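Local structure of acetyl-CoA acetyltransferase (Elizabethkingia anophelis NUHP1, 6BN2) at residues 47-52 with 275-280. The protein probably catalyses the reversible Claisen condensation of two acetyl-CoA molecules to acetoacetyl-CoA and free CoA. Residues are numbered along the deposited sequence; the frame is centred on the assembly and turned at random.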
loop_
_atom_site.group_PDB
_atom_site.type_symbol
_atom_site.label_atom_id
_atom_site.label_comp_id
_atom_site.label_asym_id
_atom_site.label_seq_id
_atom_site.Cartn_x
_atom_site.Cartn_y
_atom_site.Cartn_z
ATOM N N ASP A 47 9.608 1.565 22.411
ATOM C CA ASP A 47 9.793 1.624 23.859
ATOM C C ASP A 47 10.442 0.356 24.408
ATOM O O ASP A 47 11.178 0.427 25.402
ATOM C CB ASP A 47 8.444 1.869 24.545
ATOM C CG ASP A 47 7.970 3.327 24.458
ATOM O OD1 ASP A 47 8.763 4.224 24.096
ATOM O OD2 ASP A 47 6.782 3.580 24.779
ATOM N N LYS A 48 10.177 -0.807 23.795
ATOM C CA LYS A 48 10.739 -2.064 24.288
ATOM C C LYS A 48 12.257 -2.052 24.280
ATOM O O LYS A 48 12.889 -2.720 25.110
ATOM C CB LYS A 48 10.265 -3.251 23.436
ATOM C CG LYS A 48 8.828 -3.683 23.675
ATOM C CD LYS A 48 8.681 -4.488 24.965
ATOM C CE LYS A 48 7.231 -4.946 25.160
ATOM N NZ LYS A 48 7.047 -5.692 26.459
ATOM N N ILE A 49 12.860 -1.332 23.339
ATOM C CA ILE A 49 14.305 -1.289 23.192
ATOM C C ILE A 49 14.865 0.109 23.439
ATOM O O ILE A 49 16.033 0.364 23.133
ATOM C CB ILE A 49 14.729 -1.818 21.810
ATOM C CG1 ILE A 49 13.927 -1.126 20.701
ATOM C CG2 ILE A 49 14.486 -3.324 21.738
ATOM C CD1 ILE A 49 14.430 -1.424 19.294
ATOM N N ASN A 50 14.047 1.013 23.992
ATOM C CA ASN A 50 14.455 2.387 24.293
ATOM C C ASN A 50 15.123 3.040 23.085
ATOM O O ASN A 50 16.144 3.716 23.202
ATOM C CB ASN A 50 15.380 2.431 25.513
ATOM C CG ASN A 50 15.501 3.826 26.102
ATOM O OD1 ASN A 50 14.590 4.647 25.977
ATOM N ND2 ASN A 50 16.629 4.100 26.743
ATOM N N LEU A 51 14.532 2.845 21.909
ATOM C CA LEU A 51 15.173 3.290 20.677
ATOM C C LEU A 51 14.888 4.763 20.416
ATOM O O LEU A 51 13.732 5.200 20.465
ATOM C CB LEU A 51 14.692 2.454 19.484
ATOM C CG LEU A 51 15.397 2.767 18.158
ATOM C CD1 LEU A 51 16.887 2.445 18.213
ATOM C CD2 LEU A 51 14.732 1.997 17.024
ATOM N N ASN A 52 15.942 5.522 20.138
ATOM C CA ASN A 52 15.802 6.897 19.666
ATOM C C ASN A 52 14.942 6.883 18.406
ATOM O O ASN A 52 15.342 6.261 17.412
ATOM C CB ASN A 52 17.190 7.479 19.385
ATOM C CG ASN A 52 17.150 8.893 18.821
ATOM O OD1 ASN A 52 16.089 9.457 18.568
ATOM N ND2 ASN A 52 18.327 9.475 18.631
ATOM N N LEU A 275 24.187 -0.087 18.339
ATOM C CA LEU A 275 23.262 0.341 19.380
ATOM C C LEU A 275 23.278 -0.566 20.600
ATOM O O LEU A 275 22.564 -0.286 21.566
ATOM C CB LEU A 275 21.831 0.412 18.816
ATOM C CG LEU A 275 21.637 1.473 17.736
ATOM C CD1 LEU A 275 20.282 1.287 17.066
ATOM C CD2 LEU A 275 21.765 2.872 18.343
ATOM N N GLY A 276 24.055 -1.645 20.579
ATOM C CA GLY A 276 24.089 -2.564 21.703
ATOM C C GLY A 276 22.833 -3.393 21.887
ATOM O O GLY A 276 22.550 -3.823 23.006
ATOM N N LEU A 277 22.075 -3.640 20.817
ATOM C CA LEU A 277 20.798 -4.338 20.907
ATOM C C LEU A 277 20.988 -5.813 20.578
ATOM O O LEU A 277 21.612 -6.156 19.568
ATOM C CB LEU A 277 19.760 -3.722 19.958
ATOM C CG LEU A 277 19.370 -2.281 20.286
ATOM C CD1 LEU A 277 18.479 -1.711 19.178
ATOM C CD2 LEU A 277 18.661 -2.212 21.624
ATOM N N LYS A 278 20.453 -6.672 21.416
ATOM C CA LYS A 278 20.427 -8.089 21.066
ATOM C C LYS A 278 19.154 -8.401 20.290
ATOM O O LYS A 278 18.057 -8.090 20.767
ATOM C CB LYS A 278 20.486 -8.960 22.315
ATOM C CG LYS A 278 20.345 -10.453 22.023
ATOM C CD LYS A 278 20.585 -11.294 23.272
ATOM C CE LYS A 278 20.437 -12.780 22.959
ATOM N NZ LYS A 278 20.663 -13.630 24.152
ATOM N N PRO A 279 19.246 -9.007 19.109
ATOM C CA PRO A 279 18.032 -9.290 18.335
ATOM C C PRO A 279 17.167 -10.368 18.971
ATOM O O PRO A 279 17.660 -11.271 19.659
ATOM C CB PRO A 279 18.582 -9.761 16.986
ATOM C CG PRO A 279 19.908 -10.361 17.330
ATOM C CD PRO A 279 20.464 -9.491 18.438
ATOM N N LEU A 280 15.856 -10.267 18.719
ATOM C CA LEU A 280 14.933 -11.337 19.095
ATOM C C LEU A 280 15.065 -12.534 18.163
ATOM O O LEU A 280 15.044 -13.688 18.612
ATOM C CB LEU A 280 13.492 -10.822 19.070
ATOM C CG LEU A 280 13.171 -9.610 19.946
ATOM C CD1 LEU A 280 11.732 -9.180 19.708
ATOM C CD2 LEU A 280 13.400 -9.982 21.408
#
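Leu277 meets Ile49 with both ends of its isobutyl fork. Its CD2 lies 4.0 Å from Ile49 CB, while CD1 of Leu277 approaches Ile49 CD1 at 4.1 Å. The two side chains cross at about a right angle, and the beta-branched residue offers its branch carbon and its terminal methyl to the two arms of the fork. Ile49 holds CG1 between its own backbone N and carbonyl carbon (chi1 50°), which carries CD1 to the second methyl of Leu277. Beside this pair, Leu51 and Leu275 touch through a single methyl each, CD1 to CD1 at 3.8 Å, again crossing nearly perpendicularly. CG of Leu51 lies anti to the backbone N (chi1 -175°), and the second torsion then swings CD1 across to Leu275.

Each segment spans or follows a helix end closed by a Schellman motif. Asn50 takes positive phi after helix 34-48, where its N makes a weak bond to Asp47 O and Leu51 N bonds back into the helix's last turn. Asparagine, after glycine, readily adopts this left-handed conformation. Gly276 plays the matching part after helix 269-274, and the lack of a side chain suits its phi of 71°. Apolar residues flank each: Ile49 and Leu51 about Asn50, Leu275 and Leu277 about Gly276. Met267 of strand 258-268 touches Leu51, Leu275 and Leu277, and Ile49 also rests on Val15 and Ser16 of strand 12-24.

No hydrogen bond or salt bridge links the segments, so this small, partly buried join of two helix-to-loop turns depends on apolar contact and shape rather than directional bonding.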